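Local coordinates for protein yesU (Bacillus subtilis, PDB 1OQ1) that is of unknown function but has a galectin-like fold of the concanavalin clan, which would be consistent with carbohydrate binding, at residues Ala9-Asn14 and Val217-Arg222; Arg17-Val22 and Ile33-His38; Leu42-Asp47 and Gln204-Lys209; Phe82-Ile87 and Ile112-Leu117; Arg128-Cys133 and Ala144-Asp149. All blocks are in the same frame, centred on the assembly; numbering follows the deposited sequence.

Contact 1 (Ala9-Asn14 and Val217-Arg222); sequences ACLYRN and VHQAVR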
# COMPACT_ATOMS: atom_id res chain seq x y z
N ALA A 9 10.53 8.81 -16.06
CA ALA A 9 9.31 9.00 -16.83
C ALA A 9 8.08 8.65 -16.00
O ALA A 9 8.11 7.73 -15.18
CB ALA A 9 9.35 8.16 -18.09
N CYS A 10 6.99 9.38 -16.22
CA CYS A 10 5.76 9.10 -15.50
C CYS A 10 5.05 7.96 -16.21
O CYS A 10 4.78 8.04 -17.41
CB CYS A 10 4.85 10.33 -15.47
SG CYS A 10 3.31 10.08 -14.54
N LEU A 11 4.75 6.89 -15.48
CA LEU A 11 4.08 5.74 -16.06
C LEU A 11 2.58 5.75 -15.83
O LEU A 11 1.82 5.19 -16.62
CB LEU A 11 4.65 4.45 -15.47
CG LEU A 11 6.16 4.25 -15.60
CD1 LEU A 11 6.56 2.94 -14.96
CD2 LEU A 11 6.55 4.27 -17.07
N TYR A 12 2.17 6.41 -14.75
CA TYR A 12 0.76 6.44 -14.38
C TYR A 12 0.51 7.54 -13.35
O TYR A 12 1.33 7.78 -12.47
CB TYR A 12 0.39 5.08 -13.77
CG TYR A 12 -1.03 4.93 -13.28
CD1 TYR A 12 -2.05 4.54 -14.14
CD2 TYR A 12 -1.35 5.15 -11.93
CE1 TYR A 12 -3.36 4.36 -13.68
CE2 TYR A 12 -2.65 4.97 -11.46
CZ TYR A 12 -3.64 4.58 -12.34
OH TYR A 12 -4.93 4.40 -11.88
N ARG A 13 -0.63 8.21 -13.47
CA ARG A 13 -1.00 9.25 -12.53
C ARG A 13 -2.52 9.30 -12.43
O ARG A 13 -3.21 9.43 -13.45
CB ARG A 13 -0.45 10.60 -12.98
CG ARG A 13 -0.78 11.74 -12.02
CD ARG A 13 -0.22 13.06 -12.52
NE ARG A 13 1.22 13.20 -12.28
CZ ARG A 13 1.76 13.43 -11.09
NH1 ARG A 13 1.00 13.55 -10.01
NH2 ARG A 13 3.08 13.57 -10.98
N ASN A 14 -3.02 9.17 -11.21
CA ASN A 14 -4.45 9.20 -10.95
C ASN A 14 -4.72 10.24 -9.87
O ASN A 14 -4.31 10.08 -8.72
CB ASN A 14 -4.91 7.82 -10.47
CG ASN A 14 -6.42 7.70 -10.43
OD1 ASN A 14 -7.13 8.65 -10.10
ND2 ASN A 14 -6.93 6.51 -10.75
N VAL A 217 2.94 6.83 -10.33
CA VAL A 217 4.01 5.86 -10.45
C VAL A 217 5.00 6.35 -11.51
O VAL A 217 4.63 6.59 -12.66
CB VAL A 217 3.48 4.46 -10.88
CG1 VAL A 217 4.63 3.46 -10.92
CG2 VAL A 217 2.41 3.99 -9.91
N HIS A 218 6.26 6.51 -11.11
CA HIS A 218 7.31 6.96 -12.02
C HIS A 218 8.39 5.89 -12.10
O HIS A 218 8.50 5.04 -11.22
CB HIS A 218 7.96 8.26 -11.52
CG HIS A 218 7.07 9.46 -11.60
ND1 HIS A 218 7.19 10.41 -12.60
CD2 HIS A 218 6.06 9.88 -10.81
CE1 HIS A 218 6.29 11.36 -12.41
NE2 HIS A 218 5.59 11.07 -11.33
N GLN A 219 9.19 5.94 -13.16
CA GLN A 219 10.30 5.00 -13.33
C GLN A 219 11.32 5.35 -12.25
O GLN A 219 11.52 6.52 -11.95
CB GLN A 219 10.95 5.18 -14.70
CG GLN A 219 10.21 4.55 -15.86
CD GLN A 219 10.37 3.05 -15.90
OE1 GLN A 219 11.48 2.52 -15.74
NE2 GLN A 219 9.27 2.34 -16.13
N ALA A 220 11.94 4.34 -11.65
CA ALA A 220 12.95 4.60 -10.62
C ALA A 220 14.31 4.70 -11.30
O ALA A 220 14.73 3.78 -12.00
CB ALA A 220 12.96 3.47 -9.59
N VAL A 221 15.00 5.82 -11.08
CA VAL A 221 16.31 6.03 -11.67
C VAL A 221 17.37 5.96 -10.58
O VAL A 221 17.46 6.84 -9.72
CB VAL A 221 16.40 7.40 -12.37
CG1 VAL A 221 17.80 7.60 -12.94
CG2 VAL A 221 15.36 7.48 -13.47
N ARG A 222 18.18 4.90 -10.62
CA ARG A 222 19.22 4.72 -9.62
C ARG A 222 20.47 5.51 -10.00
O ARG A 222 20.97 5.39 -11.11
CB ARG A 222 19.57 3.24 -9.48
CG ARG A 222 20.60 2.95 -8.41
CD ARG A 222 20.83 1.47 -8.21
NE ARG A 222 21.15 0.78 -9.46
CZ ARG A 222 21.89 -0.32 -9.54
NH1 ARG A 222 22.39 -0.86 -8.44
NH2 ARG A 222 22.13 -0.88 -10.71

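Contact 2 (Arg17-Val22 and Ile33-His38); sequences RSKSDV and ISFDDH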
# COMPACT_ATOMS: atom_id res chain seq x y z
N ARG A 17 -9.88 12.27 -7.88
CA ARG A 17 -10.77 13.40 -7.59
C ARG A 17 -12.25 13.11 -7.84
O ARG A 17 -13.11 13.81 -7.30
CB ARG A 17 -10.34 14.63 -8.40
CG ARG A 17 -8.94 15.12 -8.08
CD ARG A 17 -8.58 16.41 -8.81
NE ARG A 17 -9.37 17.55 -8.37
CZ ARG A 17 -10.46 18.00 -9.01
NH1 ARG A 17 -10.88 17.40 -10.12
NH2 ARG A 17 -11.12 19.04 -8.53
N SER A 18 -12.54 12.11 -8.66
CA SER A 18 -13.94 11.77 -8.95
C SER A 18 -14.13 10.27 -9.18
O SER A 18 -13.16 9.53 -9.36
CB SER A 18 -14.42 12.54 -10.18
OG SER A 18 -13.79 12.05 -11.36
N LYS A 19 -15.39 9.85 -9.18
CA LYS A 19 -15.74 8.45 -9.38
C LYS A 19 -15.12 7.84 -10.64
O LYS A 19 -14.71 6.68 -10.64
CB LYS A 19 -17.26 8.30 -9.47
CG LYS A 19 -18.01 8.84 -8.26
CD LYS A 19 -19.51 8.80 -8.48
CE LYS A 19 -20.25 9.44 -7.31
NZ LYS A 19 -21.73 9.41 -7.49
N SER A 20 -15.06 8.63 -11.71
CA SER A 20 -14.49 8.13 -12.96
C SER A 20 -13.03 7.73 -12.82
O SER A 20 -12.53 6.90 -13.58
CB SER A 20 -14.63 9.19 -14.06
OG SER A 20 -13.98 10.40 -13.69
N ASP A 21 -12.33 8.30 -11.84
CA ASP A 21 -10.93 7.99 -11.62
C ASP A 21 -10.68 6.56 -11.13
O ASP A 21 -9.61 6.00 -11.34
CB ASP A 21 -10.29 8.98 -10.65
CG ASP A 21 -10.12 10.36 -11.26
OD1 ASP A 21 -9.81 10.43 -12.46
OD2 ASP A 21 -10.29 11.37 -10.53
N VAL A 22 -11.67 5.97 -10.46
CA VAL A 22 -11.50 4.61 -9.97
C VAL A 22 -12.48 3.67 -10.67
O VAL A 22 -12.84 2.62 -10.14
CB VAL A 22 -11.73 4.52 -8.45
CG1 VAL A 22 -10.69 5.38 -7.73
CG2 VAL A 22 -13.13 4.99 -8.10
N ILE A 33 -16.75 4.03 -0.72
CA ILE A 33 -16.11 5.07 -1.51
C ILE A 33 -16.91 6.37 -1.57
O ILE A 33 -18.13 6.36 -1.78
CB ILE A 33 -15.87 4.57 -2.96
CG1 ILE A 33 -14.91 3.38 -2.94
CG2 ILE A 33 -15.34 5.69 -3.83
CD1 ILE A 33 -14.81 2.65 -4.25
N SER A 34 -16.21 7.49 -1.40
CA SER A 34 -16.82 8.82 -1.43
C SER A 34 -15.83 9.81 -2.03
O SER A 34 -14.62 9.62 -1.93
CB SER A 34 -17.20 9.26 -0.02
OG SER A 34 -17.40 10.66 0.04
N PHE A 35 -16.33 10.88 -2.65
CA PHE A 35 -15.43 11.87 -3.24
C PHE A 35 -15.69 13.30 -2.78
O PHE A 35 -15.54 14.25 -3.55
CB PHE A 35 -15.46 11.78 -4.77
CG PHE A 35 -14.72 10.59 -5.32
CD1 PHE A 35 -15.36 9.37 -5.49
CD2 PHE A 35 -13.37 10.69 -5.62
CE1 PHE A 35 -14.66 8.26 -5.95
CE2 PHE A 35 -12.66 9.58 -6.08
CZ PHE A 35 -13.30 8.36 -6.25
N ASP A 36 -16.06 13.44 -1.51
CA ASP A 36 -16.30 14.75 -0.92
C ASP A 36 -15.03 15.58 -1.09
O ASP A 36 -13.92 15.05 -0.97
CB ASP A 36 -16.63 14.59 0.57
CG ASP A 36 -17.12 15.87 1.21
OD1 ASP A 36 -16.40 16.89 1.13
OD2 ASP A 36 -18.22 15.86 1.80
N ASP A 37 -15.18 16.87 -1.38
CA ASP A 37 -14.03 17.75 -1.57
C ASP A 37 -13.13 17.29 -2.72
O ASP A 37 -11.93 17.54 -2.72
CB ASP A 37 -13.19 17.83 -0.29
CG ASP A 37 -13.91 18.55 0.83
OD1 ASP A 37 -14.26 19.74 0.64
OD2 ASP A 37 -14.13 17.94 1.89
N HIS A 38 -13.72 16.60 -3.70
CA HIS A 38 -12.96 16.12 -4.86
C HIS A 38 -11.70 15.35 -4.48
O HIS A 38 -10.62 15.59 -5.02
CB HIS A 38 -12.60 17.30 -5.76
CG HIS A 38 -13.78 17.95 -6.41
ND1 HIS A 38 -14.46 17.36 -7.46
CD2 HIS A 38 -14.43 19.10 -6.14
CE1 HIS A 38 -15.48 18.12 -7.80
NE2 HIS A 38 -15.49 19.19 -7.02

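Contact 3 (Leu42-Asp47 and Gln204-Lys209); sequences LSHVQD and QMAPMK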
# COMPACT_ATOMS: atom_id res chain seq x y z
N LEU A 42 -12.04 6.92 1.84
CA LEU A 42 -12.28 5.49 2.02
C LEU A 42 -12.70 5.22 3.46
O LEU A 42 -12.01 5.62 4.40
CB LEU A 42 -11.01 4.68 1.69
CG LEU A 42 -10.61 4.60 0.21
CD1 LEU A 42 -9.37 3.73 0.07
CD2 LEU A 42 -11.76 4.02 -0.61
N SER A 43 -13.85 4.57 3.62
CA SER A 43 -14.37 4.22 4.94
C SER A 43 -14.89 2.78 4.89
O SER A 43 -14.63 2.07 3.93
CB SER A 43 -15.49 5.18 5.36
OG SER A 43 -16.54 5.20 4.41
N HIS A 44 -15.63 2.36 5.91
CA HIS A 44 -16.11 0.99 5.97
C HIS A 44 -17.61 0.88 6.25
O HIS A 44 -18.18 1.70 6.96
CB HIS A 44 -15.32 0.23 7.03
CG HIS A 44 -13.84 0.30 6.83
ND1 HIS A 44 -13.12 -0.73 6.24
CD2 HIS A 44 -12.94 1.27 7.10
CE1 HIS A 44 -11.85 -0.39 6.16
NE2 HIS A 44 -11.71 0.82 6.67
N VAL A 45 -18.25 -0.15 5.69
CA VAL A 45 -19.68 -0.34 5.90
C VAL A 45 -19.98 -0.90 7.29
O VAL A 45 -21.09 -0.73 7.80
CB VAL A 45 -20.30 -1.26 4.81
CG1 VAL A 45 -20.11 -0.62 3.43
CG2 VAL A 45 -19.66 -2.64 4.85
N GLN A 46 -18.99 -1.56 7.89
CA GLN A 46 -19.12 -2.15 9.23
C GLN A 46 -17.79 -2.04 9.99
O GLN A 46 -16.74 -1.85 9.39
CB GLN A 46 -19.53 -3.62 9.15
CG GLN A 46 -20.95 -3.84 8.72
CD GLN A 46 -21.41 -5.25 9.00
OE1 GLN A 46 -21.14 -5.80 10.07
NE2 GLN A 46 -22.12 -5.85 8.05
N ASP A 47 -17.85 -2.19 11.31
CA ASP A 47 -16.66 -2.08 12.16
C ASP A 47 -15.51 -3.05 11.86
O ASP A 47 -14.36 -2.76 12.21
CB ASP A 47 -17.05 -2.18 13.63
CG ASP A 47 -17.54 -0.86 14.19
OD1 ASP A 47 -18.01 -0.83 15.35
OD2 ASP A 47 -17.46 0.16 13.47
N GLN A 204 -7.35 -1.17 4.14
CA GLN A 204 -7.69 -0.48 5.37
C GLN A 204 -8.38 -1.47 6.28
O GLN A 204 -9.11 -2.34 5.82
CB GLN A 204 -8.65 0.69 5.13
CG GLN A 204 -8.06 1.88 4.40
CD GLN A 204 -8.94 3.12 4.51
OE1 GLN A 204 -10.06 3.06 5.03
NE2 GLN A 204 -8.44 4.24 4.01
N MSE A 205 -8.12 -1.34 7.57
CA MSE A 205 -8.79 -2.17 8.56
C MSE A 205 -9.84 -1.23 9.12
O MSE A 205 -9.52 -0.10 9.50
CB MSE A 205 -7.83 -2.59 9.68
CG MSE A 205 -6.89 -3.72 9.31
SE MSE A 205 -6.01 -4.43 10.88
CE MSE A 205 -7.38 -5.68 11.46
N ALA A 206 -11.09 -1.67 9.14
CA ALA A 206 -12.17 -0.85 9.66
C ALA A 206 -11.88 -0.60 11.14
O ALA A 206 -11.24 -1.42 11.79
CB ALA A 206 -13.50 -1.57 9.51
N PRO A 207 -12.39 0.51 11.70
CA PRO A 207 -13.22 1.56 11.09
C PRO A 207 -12.46 2.77 10.55
O PRO A 207 -12.94 3.91 10.62
CB PRO A 207 -14.15 1.94 12.22
CG PRO A 207 -13.22 1.93 13.38
CD PRO A 207 -12.39 0.66 13.17
N MSE A 208 -11.28 2.52 10.00
CA MSE A 208 -10.43 3.57 9.44
C MSE A 208 -11.16 4.49 8.47
O MSE A 208 -11.98 4.04 7.66
CB MSE A 208 -9.25 2.92 8.71
CG MSE A 208 -8.22 3.90 8.14
SE MSE A 208 -7.07 4.58 9.52
CE MSE A 208 -6.81 6.39 8.87
N LYS A 209 -10.88 5.78 8.56
CA LYS A 209 -11.42 6.76 7.63
C LYS A 209 -10.21 7.57 7.18
O LYS A 209 -9.52 8.16 8.01
CB LYS A 209 -12.47 7.65 8.29
CG LYS A 209 -13.78 6.93 8.56
CD LYS A 209 -14.92 7.89 8.82
CE LYS A 209 -16.23 7.14 8.98
NZ LYS A 209 -17.38 8.07 9.18
O HOH W 1 -15.21 3.67 8.44

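Contact 4 (Phe82-Ile87 and Ile112-Leu117); sequences FAAAGI and INALHL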
# COMPACT_ATOMS: atom_id res chain seq x y z
N PHE A 82 2.00 -4.03 -3.08
CA PHE A 82 2.67 -3.75 -4.35
C PHE A 82 3.39 -5.00 -4.88
O PHE A 82 3.63 -5.94 -4.12
CB PHE A 82 3.61 -2.53 -4.24
CG PHE A 82 4.62 -2.60 -3.13
CD1 PHE A 82 5.98 -2.73 -3.42
CD2 PHE A 82 4.24 -2.44 -1.80
CE1 PHE A 82 6.94 -2.69 -2.41
CE2 PHE A 82 5.19 -2.40 -0.77
CZ PHE A 82 6.54 -2.52 -1.08
N ALA A 83 3.71 -5.02 -6.17
CA ALA A 83 4.36 -6.18 -6.79
C ALA A 83 3.50 -7.42 -6.53
O ALA A 83 4.01 -8.52 -6.29
CB ALA A 83 5.77 -6.39 -6.20
N ALA A 84 2.18 -7.24 -6.60
CA ALA A 84 1.24 -8.32 -6.35
C ALA A 84 0.85 -9.08 -7.61
O ALA A 84 0.47 -8.48 -8.62
CB ALA A 84 -0.01 -7.77 -5.67
N ALA A 85 0.95 -10.41 -7.55
CA ALA A 85 0.60 -11.27 -8.67
C ALA A 85 0.39 -12.70 -8.17
O ALA A 85 0.70 -13.02 -7.03
CB ALA A 85 1.70 -11.25 -9.72
N GLY A 86 -0.15 -13.56 -9.03
CA GLY A 86 -0.36 -14.94 -8.62
C GLY A 86 0.96 -15.59 -8.30
O GLY A 86 2.00 -15.17 -8.80
N ILE A 87 0.94 -16.64 -7.48
CA ILE A 87 2.17 -17.34 -7.12
C ILE A 87 2.87 -17.92 -8.34
O ILE A 87 4.08 -18.17 -8.32
CB ILE A 87 1.89 -18.46 -6.09
CG1 ILE A 87 1.45 -17.83 -4.76
CG2 ILE A 87 3.14 -19.31 -5.88
CD1 ILE A 87 1.15 -18.84 -3.68
N ILE A 112 -1.31 -15.88 -3.87
CA ILE A 112 -0.66 -14.73 -4.49
C ILE A 112 0.60 -14.38 -3.73
O ILE A 112 0.79 -14.82 -2.59
CB ILE A 112 -1.56 -13.47 -4.49
CG1 ILE A 112 -1.82 -13.01 -3.05
CG2 ILE A 112 -2.87 -13.75 -5.22
CD1 ILE A 112 -2.51 -11.66 -2.94
N ASN A 113 1.47 -13.59 -4.36
CA ASN A 113 2.69 -13.11 -3.73
C ASN A 113 2.56 -11.60 -3.77
O ASN A 113 1.90 -11.06 -4.66
CB ASN A 113 3.93 -13.49 -4.53
CG ASN A 113 4.31 -14.94 -4.35
OD1 ASN A 113 4.18 -15.51 -3.27
ND2 ASN A 113 4.81 -15.56 -5.42
N ALA A 114 3.18 -10.92 -2.82
CA ALA A 114 3.13 -9.47 -2.78
C ALA A 114 3.89 -8.92 -1.60
O ALA A 114 4.09 -9.61 -0.60
CB ALA A 114 1.67 -9.00 -2.71
N LEU A 115 4.32 -7.67 -1.73
CA LEU A 115 4.99 -6.98 -0.65
C LEU A 115 3.88 -6.09 -0.09
O LEU A 115 3.05 -5.59 -0.84
CB LEU A 115 6.14 -6.12 -1.19
CG LEU A 115 7.38 -6.92 -1.60
CD1 LEU A 115 8.32 -6.06 -2.44
CD2 LEU A 115 8.08 -7.42 -0.35
N HIS A 116 3.82 -5.94 1.23
CA HIS A 116 2.80 -5.08 1.83
C HIS A 116 3.39 -4.28 2.97
O HIS A 116 4.02 -4.83 3.88
CB HIS A 116 1.54 -5.86 2.27
CG HIS A 116 1.80 -7.25 2.76
ND1 HIS A 116 1.23 -7.74 3.92
CD2 HIS A 116 2.47 -8.29 2.21
CE1 HIS A 116 1.53 -9.01 4.06
NE2 HIS A 116 2.28 -9.37 3.03
N LEU A 117 3.19 -2.97 2.91
CA LEU A 117 3.73 -2.05 3.90
C LEU A 117 2.61 -1.36 4.66
O LEU A 117 1.82 -0.61 4.08
CB LEU A 117 4.61 -1.02 3.19
CG LEU A 117 5.72 -0.33 3.99
CD1 LEU A 117 6.59 0.47 3.04
CD2 LEU A 117 5.13 0.56 5.06
O HOH W 2 4.25 -13.81 -7.94
O HOH W 3 6.21 -15.49 -7.99

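Contact 5 (Arg128-Cys133 and Ala144-Asp149); sequences RAFRTC and AAMGAD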
# COMPACT_ATOMS: atom_id res chain seq x y z
N ARG A 128 -1.14 1.01 18.87
CA ARG A 128 -1.14 2.43 19.22
C ARG A 128 -0.09 2.76 20.29
O ARG A 128 0.36 3.89 20.39
CB ARG A 128 -2.53 2.87 19.70
CG ARG A 128 -3.59 2.82 18.60
CD ARG A 128 -4.86 3.53 19.03
NE ARG A 128 -5.55 2.85 20.12
CZ ARG A 128 -6.37 1.81 19.95
NH1 ARG A 128 -6.61 1.32 18.74
NH2 ARG A 128 -6.96 1.26 21.01
N ALA A 129 0.30 1.75 21.07
CA ALA A 129 1.28 1.94 22.14
C ALA A 129 2.73 2.11 21.66
O ALA A 129 3.58 2.59 22.40
CB ALA A 129 1.19 0.78 23.14
N PHE A 130 3.01 1.69 20.44
CA PHE A 130 4.35 1.80 19.89
C PHE A 130 4.13 1.90 18.39
O PHE A 130 3.91 0.90 17.71
CB PHE A 130 5.18 0.57 20.23
CG PHE A 130 6.65 0.75 20.01
CD1 PHE A 130 7.38 1.63 20.81
CD2 PHE A 130 7.31 0.07 19.00
CE1 PHE A 130 8.74 1.81 20.61
CE2 PHE A 130 8.68 0.25 18.79
CZ PHE A 130 9.39 1.12 19.60
N ARG A 131 4.20 3.13 17.88
CA ARG A 131 3.89 3.39 16.49
C ARG A 131 4.98 3.20 15.47
O ARG A 131 5.96 3.93 15.43
CB ARG A 131 3.27 4.77 16.41
CG ARG A 131 2.09 4.84 17.36
CD ARG A 131 1.57 6.21 17.56
NE ARG A 131 0.55 6.23 18.60
CZ ARG A 131 -0.15 7.31 18.91
NH1 ARG A 131 0.07 8.43 18.24
NH2 ARG A 131 -1.05 7.29 19.88
N THR A 132 4.76 2.20 14.62
CA THR A 132 5.70 1.84 13.58
C THR A 132 5.00 1.54 12.26
O THR A 132 3.77 1.45 12.18
CB THR A 132 6.47 0.57 13.98
OG1 THR A 132 5.57 -0.55 14.01
CG2 THR A 132 7.09 0.73 15.36
N CYS A 133 5.82 1.42 11.21
CA CYS A 133 5.36 1.05 9.88
C CYS A 133 6.08 -0.27 9.66
O CYS A 133 7.27 -0.38 9.98
CB CYS A 133 5.83 2.06 8.83
SG CYS A 133 5.11 3.71 8.99
N ALA A 144 9.90 -8.26 7.02
CA ALA A 144 11.15 -7.87 6.36
C ALA A 144 11.84 -6.66 6.99
O ALA A 144 13.07 -6.63 7.09
CB ALA A 144 10.90 -7.61 4.88
N ALA A 145 11.07 -5.66 7.40
CA ALA A 145 11.66 -4.47 7.99
C ALA A 145 10.60 -3.66 8.72
O ALA A 145 9.41 -3.92 8.59
CB ALA A 145 12.30 -3.61 6.89
N MSE A 146 11.05 -2.69 9.50
CA MSE A 146 10.13 -1.82 10.20
C MSE A 146 10.84 -0.55 10.63
O MSE A 146 12.08 -0.49 10.66
CB MSE A 146 9.48 -2.53 11.41
CG MSE A 146 10.36 -2.78 12.62
SE MSE A 146 9.28 -3.39 14.14
CE MSE A 146 9.20 -1.75 15.13
N GLY A 147 10.05 0.48 10.90
CA GLY A 147 10.60 1.75 11.33
C GLY A 147 9.53 2.52 12.08
O GLY A 147 8.35 2.21 11.96
N ALA A 148 9.94 3.51 12.87
CA ALA A 148 8.98 4.31 13.63
C ALA A 148 8.08 5.09 12.66
O ALA A 148 8.52 5.48 11.58
CB ALA A 148 9.71 5.27 14.57
N ASP A 149 6.83 5.32 13.07
CA ASP A 149 5.85 6.04 12.26
C ASP A 149 5.63 7.47 12.79
O ASP A 149 5.10 7.65 13.88
CB ASP A 149 4.52 5.27 12.29
CG ASP A 149 3.46 5.86 11.38
OD1 ASP A 149 3.70 6.90 10.74
OD2 ASP A 149 2.35 5.27 11.31
O HOH W 4 1.81 3.42 13.14

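Contact 1 (Ala9-Asn14 and Val217-Arg222)
Leu11 and Tyr12 both turn their backbone N-H groups to one carbonyl, that of Val217, forming a classic beta bulge in strand 5-14, with Leu11 and Tyr12 opposite Val217. Leu11 N reaches Val217 O at 2.8 Å and Tyr12 N reaches the same Val217 O at 3.2 Å, the longer bond of the two. The register slips by one residue here: Cys10 faces His218 as a non-hydrogen-bonded pair, whereas Tyr12 faces Val217 as a hydrogen-bonded one. Val217 N returns a bond to Tyr12 O, and beyond the bulge Gln219 N donates to Ala9 O.

On the Cys10 face, the thiol lies over the imidazole of His218, with SG 4.2 Å from the ring centroid and 26° off the ring normal. The sulfur gets there because it stands anti to the backbone N of Cys10 (chi1 -178°). Arg13 sends NH2 to the ring's edge, in its plane, 3.6 Å from His218 NE2, with the guanidinium turned 69° from the imidazole. Tyr12 and Val217 occupy the other face, where their CB atoms are 4.3 Å apart; Phe59 packs there against both, edge-to-face with the Tyr12 ring. Alongside, Leu11 and the bent Gln219 side chain cross at about a right angle, Leu11 CD1 and CD2 against Gln219 NE2.

The contact thus closes the N-terminal strand 5-14 onto the C-terminal strand 209-222. A carbonyl gripped by two N-H groups fixes the one-residue shift. His218 ND1 makes a weak hydrogen bond to Gly8 O, and a cationic Arg13 near NE2 would probably disfavour protonation there.

Contact 2 (Arg17-Val22 and Ile33-His38)
Arg17 slants across His38, its guanidinium nearly parallel to the imidazole (planes 10° apart) and NH2 3.6 Å from His38 CG, over the ring's face. The loop 17-22, which contains a short 3-10 segment, 19-21, packs here against the turn that follows strand 31-34, at the surface of the beta-sandwich; no hydrogen bond joins the two segments. A bend at chi3 (66°) brings the guanidinium of Arg17 back over His38, whose CB lies on one of its faces. Backbone CH groups approach carbonyls in both directions: Arg17 CA to His38 O and His38 CA to Arg17 O, each 3.4 Å.

Next along the chain, the Ser18-Lys19 peptide lies over one face of the Phe35 ring, with Ser18 C 3.4 Å above the plane and Lys19 N beside it. Lys19 CG flanks the ring at CD1. Asp21 holds this peptide run in shape within its own segment: its OD2 accepts from Arg17 N and Ser18 N, which arrive from opposite faces of the carboxylate plane. Asp21 O also receives Asn14 ND2, tying the turn to strand 5-14. Val22, which packs on Phe53 as well, meets Phe35 at the ring's edge, where CG2 stands 3.8 Å from Phe35 CZ.

Contact 3 (Leu42-Asp47 and Gln204-Lys209)
Ser43 and Lys209 bring their CA atoms to 4.7 Å and Asp47 and Pro207 theirs to 5.1 Å, yet no clear hydrogen bond crosses; Lys209 CA instead approaches Leu42 O at 3.5 Å. In this galectin-like sandwich the segment 204-209 spans the turn by which the chain passes from strand 199-205 of one sheet to strand 209-222 of the other, and it contains a cis peptide before Pro207.

His44 is the side chain set into that turn. Ala206 covers one face of its ring: CB is 3.5 Å from the centroid, 24° off the normal, and CA sits over the ring's centre. At the ring's edge His44 CD2 meets Met208 O at 3.0 Å. The imidazole is also fixed from its own side of the chain, ND1 being hydrogen-bonded to Ala49 O just beyond Asp47, and the ring also meets that of Phe51. Ala206 CB is further enclosed by the carbonyls of Gln46 and Asp47, the latter 3.1 Å away at its O. Asp47 itself binds a glycerol, probably from the crystallisation liquor. A water bridges the two segments, accepting from His44 N at 2.9 Å and donating weakly to Pro207 O at 3.2 Å.

Contact 4 (Phe82-Ile87 and Ile112-Leu117)
Phe82 and Leu115 form a backbone-bonded antiparallel pair, Phe82 N to Leu115 O at 2.9 Å and Leu115 N to Phe82 O at 3.0 Å. Ala85 and Asn113 make the second such pair, where Asn113 N meets Ala85 O almost head-on (C=O...N 176°). Between the pairs the register shifts by one residue: Ala83 and Ala84 together face Lys199 of the neighbouring strand, a G1 bulge in strand 76-86, in keeping with the positive phi of Ala83 (56°). The Ala84 CA-H still points at Asn113 O, 3.3 Å from CA to oxygen.

Apolar contacts lie on both faces. The Phe82 ring takes Leu115 CB over one face, 3.7 Å from its centroid, because chi1 of 54° sets the ring between the backbone N and carbonyl carbon and swings it across to the neighbouring strand. On the opposite face of the sheet the methyls Ala84 CB and Ala114 CB touch at 3.6 Å.

Polar groups gather at the strand end. One water donates to Gly86 O and accepts from Asn113 ND2, 3.1 Å away, while Asn113 OD1 is bound by Arg139 N.

Both strands are central in their sheet, flanked by 199-205 and 132-138. Phe82, Leu115 and Leu117 face strands 161-168 and 171-176 of the other sheet, filling the sandwich core; His116, pointing to the other side, is held by Ser138 and Tyr104.

Contact 5 (Arg128-Cys133 and Ala144-Asp149)
Phe130 offers the edge of its ring to selenomethionine Met146, whose CE lies near the ring plane, 4.2 Å from Phe130 CE2. The other flat group, the Arg131 guanidinium, has Arg128 C in plane at its edge; NE donates to Arg128 O at 3.0 Å, in the carbonyl plane and on a lone pair, and this closes the loop leading into the strand. These residues sit at the open end of a beta hairpin, strands 132-138 and 142-148, the second of which is an outermost strand of its sheet.

Near that open end the ladder has Cys133 and Gly147 as a hydrogen-bonded antiparallel pair: Cys133 N to Gly147 O at 2.8 Å and Gly147 N to Cys133 O at 3.1 Å. Thr132 and Ala148 follow as the last bridge, a non-hydrogen-bonded pair with diverging side chains. Beyond them Asp149 N still reaches Arg131 O at 2.9 Å, but from 42° above the carbonyl plane.

Thr132 CG2 and Met146 CE are modelled unusually close, at a doubtful 3.3 Å; the selenomethionine is directed to Thr132 by chi1 of 72° and a bend at chi3. On the inner face, Cys133 packs among Leu117, Phe174 and Ile181. Asp149 is buried, and its charge is answered by a salt bridge from OD2 to Arg122, by Phe120 N, and by Leu151 N at OD1. Its carboxylate also lies against the thiol of Cys133, with SG 3.6 Å from Asp149 CG.

Contact 4 is the buried one, two central strands whose apolar side chains fill the sandwich core; contacts 1 and 2 lie at the surface, contacts 3 and 5 are partly buried. Backbone ladders carry contacts 1, 4 and 5, with bulges in 1 and 4, whereas contacts 2 and 3 pack loops around an aromatic ring without clear cross-bonds. Contacts 4 and 5 belong to one sheet and touch through Leu117 and Cys133. Contacts 1 and 2 meet through Asn14 and Asp21, contacts 2 and 3 through Ile33 and Leu42. Contacts 1 and 3, with centres about 30 Å apart, both involve the sheet containing strand 209-222.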